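Local coordinates for putative sugar binding protein (Geobacillus stearothermophilus, PDB 6GT9) that binds galactose, here held as beta-D-galactopyranose, and as a glucose-galactose binding protein probably serves a sensing system for galactan utilisation, at residues 156-161 with 218-223; 261-266 with 297-302. One frame throughout, in Å; residues are numbered along the deposited sequence.

Contact 1 of 2, residues 156-161 with 218-223; sequences VAIITG and YGTSAL. With GAL (beta-D-galactopyranose), chain E.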
ATOM      1  N   VAL A 156      12.243 -14.787 -11.254  1.00 25.38           N
ATOM      2  CA  VAL A 156      11.639 -13.790 -10.376  1.00 22.70           C
ATOM      3  C   VAL A 156      11.162 -14.438  -9.087  1.00 21.93           C
ATOM      4  O   VAL A 156      10.491 -15.476  -9.115  1.00 25.31           O
ATOM      5  CB  VAL A 156      10.466 -13.079 -11.071  1.00 20.33           C
ATOM      6  CG1 VAL A 156       9.827 -12.076 -10.131  1.00 21.94           C
ATOM      7  CG2 VAL A 156      10.948 -12.405 -12.352  1.00 22.28           C
ATOM      8  N   ALA A 157      11.466 -13.795  -7.966  1.00 22.63           N
ATOM      9  CA  ALA A 157      10.787 -14.040  -6.704  1.00 21.08           C
ATOM     10  C   ALA A 157      10.019 -12.792  -6.298  1.00 20.66           C
ATOM     11  O   ALA A 157      10.447 -11.666  -6.570  1.00 18.96           O
ATOM     12  CB  ALA A 157      11.774 -14.424  -5.596  1.00 18.35           C
ATOM     13  N   ILE A 158       8.896 -13.007  -5.611  1.00 21.02           N
ATOM     14  CA  ILE A 158       7.987 -11.946  -5.191  1.00 20.03           C
ATOM     15  C   ILE A 158       7.920 -11.958  -3.678  1.00 19.82           C
ATOM     16  O   ILE A 158       7.729 -13.016  -3.066  1.00 21.32           O
ATOM     17  CB  ILE A 158       6.573 -12.121  -5.772  1.00 20.26           C
ATOM     18  CG1 ILE A 158       6.605 -12.020  -7.290  1.00 18.28           C
ATOM     19  CG2 ILE A 158       5.600 -11.080  -5.152  1.00 19.36           C
ATOM     20  CD1 ILE A 158       5.233 -12.183  -7.959  1.00 22.05           C
ATOM     21  N   ILE A 159       8.105 -10.796  -3.077  1.00 18.90           N
ATOM     22  CA  ILE A 159       7.787 -10.590  -1.672  1.00 21.37           C
ATOM     23  C   ILE A 159       6.592  -9.644  -1.609  1.00 23.81           C
ATOM     24  O   ILE A 159       6.610  -8.558  -2.199  1.00 20.76           O
ATOM     25  CB  ILE A 159       9.015 -10.079  -0.907  1.00 20.20           C
ATOM     26  CG1 ILE A 159      10.127 -11.130  -1.057  1.00 21.57           C
ATOM     27  CG2 ILE A 159       8.688  -9.821   0.548  1.00 24.25           C
ATOM     28  CD1 ILE A 159      11.334 -10.876  -0.260  1.00 28.67           C
ATOM     29  N   THR A 160       5.536 -10.077  -0.927  1.00 23.81           N
ATOM     30  CA  THR A 160       4.291  -9.334  -0.860  1.00 22.81           C
ATOM     31  C   THR A 160       3.921  -9.129   0.607  1.00 22.15           C
ATOM     32  O   THR A 160       4.309  -9.913   1.475  1.00 20.51           O
ATOM     33  CB  THR A 160       3.175 -10.067  -1.644  1.00 24.43           C
ATOM     34  OG1 THR A 160       2.021  -9.228  -1.774  1.00 24.82           O
ATOM     35  CG2 THR A 160       2.778 -11.373  -0.967  1.00 24.78           C
ATOM     36  N   GLY A 161       3.190  -8.050   0.882  1.00 23.13           N
ATOM     37  CA  GLY A 161       2.825  -7.759   2.265  1.00 26.87           C
ATOM     38  C   GLY A 161       2.035  -8.877   2.921  1.00 23.93           C
ATOM     39  O   GLY A 161       2.276  -9.223   4.080  1.00 28.85           O
ATOM     40  N   TYR A 218      10.611  -8.752  -6.838  1.00 18.66           N
ATOM     41  CA  TYR A 218       9.517  -7.788  -6.929  1.00 21.20           C
ATOM     42  C   TYR A 218       8.879  -7.684  -5.549  1.00 18.41           C
ATOM     43  O   TYR A 218       8.337  -8.672  -5.050  1.00 21.34           O
ATOM     44  CB  TYR A 218       8.484  -8.243  -7.959  1.00 17.06           C
ATOM     45  CG  TYR A 218       7.159  -7.500  -7.967  1.00 20.96           C
ATOM     46  CD1 TYR A 218       7.107  -6.114  -7.867  1.00 21.10           C
ATOM     47  CD2 TYR A 218       5.968  -8.185  -8.148  1.00 19.21           C
ATOM     48  CE1 TYR A 218       5.897  -5.425  -7.910  1.00 17.83           C
ATOM     49  CE2 TYR A 218       4.752  -7.513  -8.194  1.00 18.20           C
ATOM     50  CZ  TYR A 218       4.722  -6.133  -8.090  1.00 20.21           C
ATOM     51  OH  TYR A 218       3.513  -5.470  -8.145  1.00 20.89           O
ATOM     52  N   GLY A 219       8.960  -6.508  -4.934  1.00 19.40           N
ATOM     53  CA  GLY A 219       8.314  -6.253  -3.645  1.00 18.30           C
ATOM     54  C   GLY A 219       7.075  -5.404  -3.863  1.00 21.89           C
ATOM     55  O   GLY A 219       7.089  -4.474  -4.673  1.00 18.29           O
ATOM     56  N   THR A 220       5.990  -5.733  -3.153  1.00 16.09           N
ATOM     57  CA  THR A 220       4.713  -5.089  -3.439  1.00 18.62           C
ATOM     58  C   THR A 220       4.241  -4.154  -2.341  1.00 21.36           C
ATOM     59  O   THR A 220       3.132  -3.624  -2.447  1.00 20.66           O
ATOM     60  CB  THR A 220       3.622  -6.133  -3.721  1.00 21.12           C
ATOM     61  OG1 THR A 220       3.323  -6.881  -2.530  1.00 18.88           O
ATOM     62  CG2 THR A 220       4.077  -7.092  -4.821  1.00 20.69           C
ATOM     63  N   SER A 221       5.035  -3.944  -1.292  1.00 20.25           N
ATOM     64  CA  SER A 221       4.681  -2.993  -0.250  1.00 19.87           C
ATOM     65  C   SER A 221       5.940  -2.240   0.157  1.00 20.79           C
ATOM     66  O   SER A 221       7.048  -2.570  -0.270  1.00 18.53           O
ATOM     67  CB  SER A 221       4.000  -3.691   0.937  1.00 18.77           C
ATOM     68  OG  SER A 221       4.895  -4.528   1.656  1.00 21.19           O
ATOM     69  N   ALA A 222       5.765  -1.227   1.012  1.00 16.65           N
ATOM     70  CA  ALA A 222       6.737  -0.135   1.088  1.00 20.81           C
ATOM     71  C   ALA A 222       8.101  -0.546   1.632  1.00 20.41           C
ATOM     72  O   ALA A 222       9.091   0.136   1.338  1.00 21.61           O
ATOM     73  CB  ALA A 222       6.182   1.004   1.938  1.00 17.85           C
ATOM     74  N   LEU A 223       8.187  -1.622   2.415  1.00 19.29           N
ATOM     75  CA  LEU A 223       9.441  -2.026   3.045  1.00 17.58           C
ATOM     76  C   LEU A 223      10.052  -3.276   2.421  1.00 22.05           C
ATOM     77  O   LEU A 223      11.147  -3.688   2.825  1.00 19.94           O
ATOM     78  CB  LEU A 223       9.215  -2.247   4.550  1.00 17.97           C
ATOM     79  CG  LEU A 223       8.643  -1.019   5.263  1.00 19.54           C
ATOM     80  CD1 LEU A 223       8.199  -1.341   6.692  1.00 20.38           C
ATOM     81  CD2 LEU A 223       9.646   0.131   5.251  1.00 18.85           C
TER
HETATM   82  C1  GAL E 401       2.383   0.286   0.889  1.00 16.19           C
HETATM   83  C2  GAL E 401       0.887   0.072   1.005  1.00 17.95           C
HETATM   84  C3  GAL E 401       0.388   0.327   2.439  1.00 17.31           C
HETATM   85  C4  GAL E 401       1.154  -0.546   3.420  1.00 16.41           C
HETATM   86  C5  GAL E 401       2.651  -0.378   3.226  1.00 20.18           C
HETATM   87  C6  GAL E 401       3.467  -1.369   4.060  1.00 19.10           C
HETATM   88  O1  GAL E 401       2.803   0.016  -0.433  1.00 20.53           O
HETATM   89  O2  GAL E 401       0.174   0.956   0.128  1.00 16.36           O
HETATM   90  O3  GAL E 401      -0.949  -0.052   2.547  1.00 18.48           O
HETATM   91  O4  GAL E 401       0.801  -1.921   3.241  1.00 18.15           O
HETATM   92  O5  GAL E 401       3.075  -0.575   1.817  1.00 19.67           O
HETATM   93  O6  GAL E 401       4.814  -0.958   4.154  1.00 20.40           O
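Residues 157-161 and 218-221 run parallel, 6° apart end to end, on strands 154-160 and 216-219, with Ile158 beside Tyr218 and Ile159 beside Gly219, and three backbone bonds join them: Tyr218 N to Ala157 O, Ile159 N to Tyr218 O and Thr220 N to Ile159 O. They are neighbouring strands of an alpha/beta domain of the periplasmic binding protein fold, linked through helix 166-179, strand 185-192 and helix 197-210, and their C-terminal ends lead to the sugar. On the face covered by helix 166-179, Ile158 and Tyr218 lie alongside each other and point the same way; CG1 of Ile158 meets the ring edge at CD2 of Tyr218, 4.0 Å away. A branched aliphatic chain suits this place, since CG1 and CD1 both meet CD2 of the ring while CG2 lies near Tyr218 O. Cut back to an alanine, this position would probably leave CD2 of the tyrosine without its neighbour and open a gap beside Ile187 and Ile190 of the next strand. CG2 of Thr220 sits 3.4 Å above one face of the same ring, offset toward its rim, and Tyr218 OH bonds to Arg171 O. With chi1 67°, Thr220 holds OG1 between its backbone N and carbonyl carbon and turned to strand 154-160, where it lies 2.8 Å from Thr160 OG1. Gln168 OE1 also bonds to Thr220 OG1 and Gly161 N, tying the two strand ends to the helix. Threonine fits position 220 because one short branch offers a hydroxyl to its neighbours and the other a methyl to the ring. Past Thr220, Ser221 OG is hydrogen-bonded to Asp224 OD2, and the small Ala222 lets the galactose come close: Ala222 N donates to O5 of the sugar at 2.9 Å.

Contact 2 of 2, residues 261-266 with 297-302; sequences IAATVV and TKVIRK
Val266 lays its CG2 methyl against CG2 of Ile300, 3.5 Å away, the two side chains crossing at about a right angle. They belong to an antiparallel pair at the margin of the mixed sheet, where strand 298-301 is the outermost strand and the one that runs against its neighbour, 263-266. Thr264 and Ile300 form a hydrogen-bonded pair: Thr264 N donates to Ile300 O, and Ile300 N returns an almost straight bond (174°) to Thr264 O. Their side chains lie side by side, CG2 of Thr264 meeting CG1 of Ile300 at 3.8 Å. Threonine suits this strand because its methyl packs across the pair while OG1, anti to the backbone N (chi1 -164°), bonds to Asp247 O. Ile300, with branches reaching both Thr264 and Val266, also touches Leu256 of helix 250-258.

Ala263, Val265 and Val299 occupy the other face, covered in part by helix 135-149. The small CB of Ala263 leaves room for CG1 of Val299, 3.8 Å away, and the same CG1 lies over one face of the Arg301 guanidinium, toward its rim. That arginine reaches Asp149 in a salt bridge, as befits a long charged chain at a partly exposed edge. Beside it, water 1 links the backbones, donating to Ala262 O and accepting from Lys302 N. Where the pair ends near the sugar site, a side chain takes over from the backbone: Thr297 OG1 donates to Val266 O at 2.9 Å.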
ATOM      1  N   ILE A 261      18.693  -1.152  -5.697  1.00 30.15           N
ATOM      2  CA  ILE A 261      17.340  -1.230  -6.244  1.00 26.41           C
ATOM      3  C   ILE A 261      17.341  -0.602  -7.628  1.00 23.59           C
ATOM      4  O   ILE A 261      17.958   0.443  -7.850  1.00 28.42           O
ATOM      5  CB  ILE A 261      16.332  -0.538  -5.301  1.00 21.03           C
ATOM      6  CG1 ILE A 261      16.258  -1.324  -3.984  1.00 25.03           C
ATOM      7  CG2 ILE A 261      14.964  -0.411  -5.952  1.00 24.76           C
ATOM      8  CD1 ILE A 261      15.292  -0.751  -2.954  1.00 25.28           C
ATOM      9  N   ALA A 262      16.659  -1.245  -8.574  1.00 23.97           N
ATOM     10  CA  ALA A 262      16.604  -0.753  -9.948  1.00 22.54           C
ATOM     11  C   ALA A 262      15.412   0.154 -10.221  1.00 27.00           C
ATOM     12  O   ALA A 262      15.497   1.050 -11.075  1.00 22.99           O
ATOM     13  CB  ALA A 262      16.559  -1.930 -10.924  1.00 24.26           C
ATOM     14  N   ALA A 263      14.289  -0.059  -9.540  1.00 25.12           N
ATOM     15  CA  ALA A 263      13.096   0.703  -9.865  1.00 15.17           C
ATOM     16  C   ALA A 263      12.147   0.642  -8.684  1.00 18.41           C
ATOM     17  O   ALA A 263      12.273  -0.218  -7.813  1.00 20.20           O
ATOM     18  CB  ALA A 263      12.404   0.161 -11.112  1.00 16.58           C
ATOM     19  N   THR A 264      11.182   1.556  -8.668  1.00 23.64           N
ATOM     20  CA  THR A 264      10.158   1.461  -7.639  1.00 19.62           C
ATOM     21  C   THR A 264       8.884   2.154  -8.111  1.00 21.15           C
ATOM     22  O   THR A 264       8.922   3.093  -8.911  1.00 21.67           O
ATOM     23  CB  THR A 264      10.662   2.015  -6.289  1.00 20.62           C
ATOM     24  OG1 THR A 264       9.793   1.561  -5.245  1.00 21.34           O
ATOM     25  CG2 THR A 264      10.711   3.538  -6.283  1.00 24.42           C
ATOM     26  N   VAL A 265       7.750   1.659  -7.621  1.00 22.87           N
ATOM     27  CA  VAL A 265       6.439   2.161  -8.015  1.00 24.35           C
ATOM     28  C   VAL A 265       6.032   3.295  -7.081  1.00 27.22           C
ATOM     29  O   VAL A 265       5.981   3.124  -5.855  1.00 23.49           O
ATOM     30  CB  VAL A 265       5.391   1.039  -8.012  1.00 20.94           C
ATOM     31  CG1 VAL A 265       4.041   1.582  -8.493  1.00 19.39           C
ATOM     32  CG2 VAL A 265       5.866  -0.113  -8.906  1.00 21.53           C
ATOM     33  N   VAL A 266       5.719   4.454  -7.663  1.00 23.18           N
ATOM     34  CA  VAL A 266       5.384   5.629  -6.867  1.00 25.97           C
ATOM     35  C   VAL A 266       3.932   5.550  -6.419  1.00 19.66           C
ATOM     36  O   VAL A 266       3.053   5.134  -7.178  1.00 23.05           O
ATOM     37  CB  VAL A 266       5.643   6.915  -7.668  1.00 26.81           C
ATOM     38  CG1 VAL A 266       5.273   8.143  -6.842  1.00 30.22           C
ATOM     39  CG2 VAL A 266       7.107   6.976  -8.106  1.00 27.74           C
ATOM     40  N   THR A 297       0.293   6.971  -9.991  1.00 25.49           N
ATOM     41  CA  THR A 297       1.260   5.889  -9.837  1.00 20.40           C
ATOM     42  C   THR A 297       2.060   5.776 -11.130  1.00 25.53           C
ATOM     43  O   THR A 297       1.550   6.047 -12.225  1.00 22.94           O
ATOM     44  CB  THR A 297       0.597   4.528  -9.476  1.00 20.40           C
ATOM     45  OG1 THR A 297       1.606   3.553  -9.128  1.00 19.94           O
ATOM     46  CG2 THR A 297      -0.236   3.982 -10.624  1.00 21.14           C
ATOM     47  N   LYS A 298       3.333   5.418 -10.986  1.00 21.67           N
ATOM     48  CA  LYS A 298       4.266   5.327 -12.113  1.00 20.94           C
ATOM     49  C   LYS A 298       5.545   4.686 -11.608  1.00 25.66           C
ATOM     50  O   LYS A 298       5.888   4.820 -10.431  1.00 26.47           O
ATOM     51  CB  LYS A 298       4.588   6.703 -12.698  1.00 30.34           C
ATOM     52  CG  LYS A 298       5.220   7.653 -11.691  1.00 31.97           C
ATOM     53  CD  LYS A 298       5.919   8.823 -12.368  1.00 37.13           C
ATOM     54  CE  LYS A 298       5.718  10.113 -11.585  1.00 40.37           C
ATOM     55  NZ  LYS A 298       6.594  11.228 -12.055  1.00 42.75           N
ATOM     56  N   VAL A 299       6.255   4.015 -12.499  1.00 24.87           N
ATOM     57  CA  VAL A 299       7.550   3.447 -12.153  1.00 25.54           C
ATOM     58  C   VAL A 299       8.611   4.519 -12.353  1.00 27.88           C
ATOM     59  O   VAL A 299       8.617   5.221 -13.369  1.00 29.58           O
ATOM     60  CB  VAL A 299       7.847   2.196 -12.992  1.00 27.94           C
ATOM     61  CG1 VAL A 299       9.224   1.616 -12.627  1.00 26.36           C
ATOM     62  CG2 VAL A 299       6.765   1.157 -12.759  1.00 29.58           C
ATOM     63  N   ILE A 300       9.479   4.683 -11.362  1.00 22.22           N
ATOM     64  CA  ILE A 300      10.619   5.571 -11.488  1.00 27.32           C
ATOM     65  C   ILE A 300      11.886   4.741 -11.328  1.00 29.25           C
ATOM     66  O   ILE A 300      11.894   3.671 -10.710  1.00 26.30           O
ATOM     67  CB  ILE A 300      10.598   6.723 -10.469  1.00 33.23           C
ATOM     68  CG1 ILE A 300      10.613   6.165  -9.043  1.00 31.35           C
ATOM     69  CG2 ILE A 300       9.383   7.624 -10.720  1.00 26.22           C
ATOM     70  CD1 ILE A 300      11.582   6.856  -8.112  1.00 32.79           C
ATOM     71  N   ARG A 301      12.967   5.256 -11.900  1.00 28.53           N
ATOM     72  CA  ARG A 301      14.289   4.656 -11.817  1.00 28.60           C
ATOM     73  C   ARG A 301      15.260   5.732 -11.349  1.00 32.47           C
ATOM     74  O   ARG A 301      14.873   6.882 -11.115  1.00 33.16           O
ATOM     75  CB  ARG A 301      14.708   4.051 -13.169  1.00 29.64           C
ATOM     76  CG  ARG A 301      13.762   2.961 -13.668  1.00 29.64           C
ATOM     77  CD  ARG A 301      13.984   2.622 -15.132  1.00 30.85           C
ATOM     78  NE  ARG A 301      13.183   1.479 -15.572  1.00 25.65           N
ATOM     79  CZ  ARG A 301      11.953   1.579 -16.072  1.00 24.90           C
ATOM     80  NH1 ARG A 301      11.378   2.769 -16.179  1.00 25.41           N
ATOM     81  NH2 ARG A 301      11.290   0.489 -16.454  1.00 23.59           N
ATOM     82  N   LYS A 302      16.531   5.347 -11.218  1.00 33.19           N
ATOM     83  CA  LYS A 302      17.564   6.271 -10.754  1.00 34.69           C
ATOM     84  C   LYS A 302      17.660   7.520 -11.628  1.00 33.71           C
ATOM     85  O   LYS A 302      17.996   8.599 -11.126  1.00 37.81           O
ATOM     86  CB  LYS A 302      18.909   5.548 -10.711  1.00 35.26           C
ATOM     87  CG  LYS A 302      20.077   6.389 -10.224  1.00 40.95           C
ATOM     88  CD  LYS A 302      21.387   5.664 -10.489  1.00 43.72           C
ATOM     89  CE  LYS A 302      22.581   6.560 -10.238  1.00 46.92           C
ATOM     90  NZ  LYS A 302      22.654   6.982  -8.819  1.00 53.26           N
TER
HETATM   91  O   HOH W   1      17.517   2.735 -11.517  1.00 29.66           O
HETATM   92  O   HOH W   2      15.630  -0.108 -14.051  1.00 31.40           O

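Overall arrangement
Both contacts belong to the same mixed sheet, in the order 185-192, 154-160, 216-219, 242-246, 263-266, 298-301. Contact 1 joins the second and third strands and contact 2 the fifth and sixth, with strand 242-246 between them; their centres are 13 Å apart and their nearest atoms about 5 Å, without touching. Along the chain they come in series, 156-161 with 218-223 closing before 261-266 opens. Contact 1 holds part of the sugar pocket, whereas contact 2 finishes the sheet at its edge, with Gln267, which binds galactose, directly following Val266. Asp247, just past the end of strand 242-246, also bonds to the sugar, so successive strand ends line one wall of the site.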